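Local coordinates for secreted protein ESXB (Bacillus anthracis, PDB 4J11), which is a small helical WXG100-family protein, probably exported through an ESX-type (type VII) secretion system, at residues 7-12 with 84-89. Residues are numbered along the deposited sequence; the frame is centred on the assembly and turned at random. Where two conformers were deposited one is given.
Sequences IKITPE and DKFRNT
Ile7 packs over one face of the Phe86 ring, crossing it obliquely, and this is the tightly packed half of the contact. Ile7 CG2 stands 3.8 Å from the centroid of the Phe86 ring and 25° off the normal, a CH-pi geometry offset toward the rim, while Ile7 CD1 comes within 3.6 Å of Phe86 CE1. With CG1 beside the backbone N of Ile7 (chi1 -62°) and CD1 extended beyond it, both branches span the same ring. Ile9 meets the ring at its edge instead, Ile9 CG2 lying 4.0 Å from Phe86 CE2. Leu14 of the same chain and Trp46 of the second subunit also pack on Phe86, which places the ring at the subunit interface.

Pro11 joins the two halves: Pro11 CG sits 3.6 Å from Arg87 CA, and Pro11 CB lies over one face of the guanidinium, brought there by a bend of the Arg87 chain at chi3. Beyond Pro11 the contact is looser and hydrated. Glu12 OE2 and Arg87 NH2 form a long salt bridge of 3.8 Å, the carboxylate and guanidinium planes 85° apart, and two waters bridge the same atoms. Arg87 NH1 is held more directly, by Asp84 OD1 at 3.2 Å in the guanidinium plane and by Glu15. Thr10 N-caps helix 11-43 beside the C-terminal part of helix 48-87, at the open end of the antiparallel helical hairpin characteristic of WXG100 proteins.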
# COMPACT_ATOMS: atom_id res chain seq x y z
N ILE B 7 -8.94 22.75 18.49
CA ILE B 7 -8.03 22.50 17.38
C ILE B 7 -6.60 22.61 17.89
O ILE B 7 -6.10 23.72 18.14
CB ILE B 7 -8.28 23.49 16.22
CG1 ILE B 7 -9.70 23.32 15.66
CG2 ILE B 7 -7.26 23.28 15.12
CD1 ILE B 7 -10.08 24.40 14.66
N LYS B 8 -5.96 21.46 18.07
CA LYS B 8 -4.63 21.42 18.69
C LYS B 8 -3.54 21.12 17.67
O LYS B 8 -2.40 20.85 18.05
CB LYS B 8 -4.61 20.40 19.82
CG LYS B 8 -5.70 20.66 20.86
CD LYS B 8 -5.62 19.71 22.04
CE LYS B 8 -6.68 20.05 23.08
NZ LYS B 8 -6.48 19.31 24.36
N ILE B 9 -3.89 21.20 16.40
CA ILE B 9 -2.96 20.94 15.32
C ILE B 9 -2.93 22.11 14.33
O ILE B 9 -3.96 22.74 14.07
CB ILE B 9 -3.31 19.59 14.61
CG1 ILE B 9 -2.23 19.20 13.61
CG2 ILE B 9 -4.71 19.63 13.96
CD1 ILE B 9 -2.26 17.76 13.20
N THR B 10 -1.75 22.41 13.81
CA THR B 10 -1.59 23.50 12.86
C THR B 10 -1.84 23.02 11.42
O THR B 10 -1.77 21.81 11.13
CB THR B 10 -0.17 24.06 12.90
OG1 THR B 10 0.73 23.01 12.58
CG2 THR B 10 0.18 24.65 14.27
N PRO B 11 -2.13 23.97 10.50
CA PRO B 11 -2.27 23.59 9.09
C PRO B 11 -1.03 22.86 8.57
O PRO B 11 -1.15 21.87 7.85
CB PRO B 11 -2.46 24.93 8.38
CG PRO B 11 -3.08 25.81 9.42
CD PRO B 11 -2.50 25.38 10.74
N GLU B 12 0.15 23.33 8.95
CA GLU B 12 1.39 22.74 8.46
C GLU B 12 1.56 21.30 8.95
O GLU B 12 2.10 20.45 8.24
CB GLU B 12 2.58 23.62 8.89
CG GLU B 12 2.59 25.03 8.25
CD GLU B 12 1.58 26.05 8.81
OE1 GLU B 12 0.99 25.88 9.92
OE2 GLU B 12 1.38 27.07 8.12
N ASP B 84 -6.52 23.92 5.17
CA ASP B 84 -6.94 25.20 4.60
C ASP B 84 -8.06 25.85 5.42
O ASP B 84 -8.10 27.08 5.56
CB ASP B 84 -7.39 25.01 3.15
CG ASP B 84 -6.26 24.59 2.24
OD1 ASP B 84 -5.10 24.94 2.55
OD2 ASP B 84 -6.52 23.91 1.22
N LYS B 85 -8.96 25.04 5.95
CA LYS B 85 -10.04 25.58 6.77
C LYS B 85 -9.53 26.09 8.12
O LYS B 85 -9.94 27.16 8.58
CB LYS B 85 -11.13 24.54 6.98
CG LYS B 85 -12.06 24.36 5.79
CD LYS B 85 -12.98 23.16 5.98
CE LYS B 85 -13.26 22.86 7.45
NZ LYS B 85 -14.01 23.93 8.17
N PHE B 86 -8.64 25.33 8.75
CA PHE B 86 -8.08 25.72 10.04
C PHE B 86 -7.19 26.95 9.92
O PHE B 86 -7.05 27.69 10.87
CB PHE B 86 -7.21 24.60 10.63
CG PHE B 86 -7.98 23.42 11.20
CD1 PHE B 86 -9.37 23.38 11.20
CD2 PHE B 86 -7.28 22.35 11.74
CE1 PHE B 86 -10.04 22.28 11.74
CE2 PHE B 86 -7.94 21.26 12.27
CZ PHE B 86 -9.32 21.23 12.28
N ARG B 87 -6.61 27.16 8.74
CA ARG B 87 -5.64 28.25 8.57
C ARG B 87 -6.23 29.60 8.89
O ARG B 87 -5.56 30.48 9.40
CB ARG B 87 -5.10 28.24 7.13
CG ARG B 87 -3.90 29.14 6.92
CD ARG B 87 -3.51 29.18 5.45
NE ARG B 87 -3.53 27.86 4.83
CZ ARG B 87 -2.53 26.99 4.91
NH1 ARG B 87 -2.63 25.81 4.31
NH2 ARG B 87 -1.43 27.29 5.59
N ASN B 88 -7.52 29.76 8.60
CA ASN B 88 -8.18 31.03 8.80
C ASN B 88 -8.24 31.47 10.26
O ASN B 88 -8.40 32.65 10.55
CB ASN B 88 -9.58 31.00 8.18
CG ASN B 88 -9.54 30.65 6.70
OD1 ASN B 88 -9.27 31.50 5.85
ND2 ASN B 88 -9.81 29.38 6.39
N THR B 89 -8.10 30.52 11.19
CA THR B 89 -8.07 30.88 12.61
C THR B 89 -6.77 30.48 13.30
O THR B 89 -6.69 30.40 14.53
CB THR B 89 -9.28 30.28 13.37
OG1 THR B 89 -9.35 28.87 13.14
CG2 THR B 89 -10.59 30.94 12.91
O HOH W 1 0.81 25.80 5.35
O HOH W 2 -0.51 28.97 7.50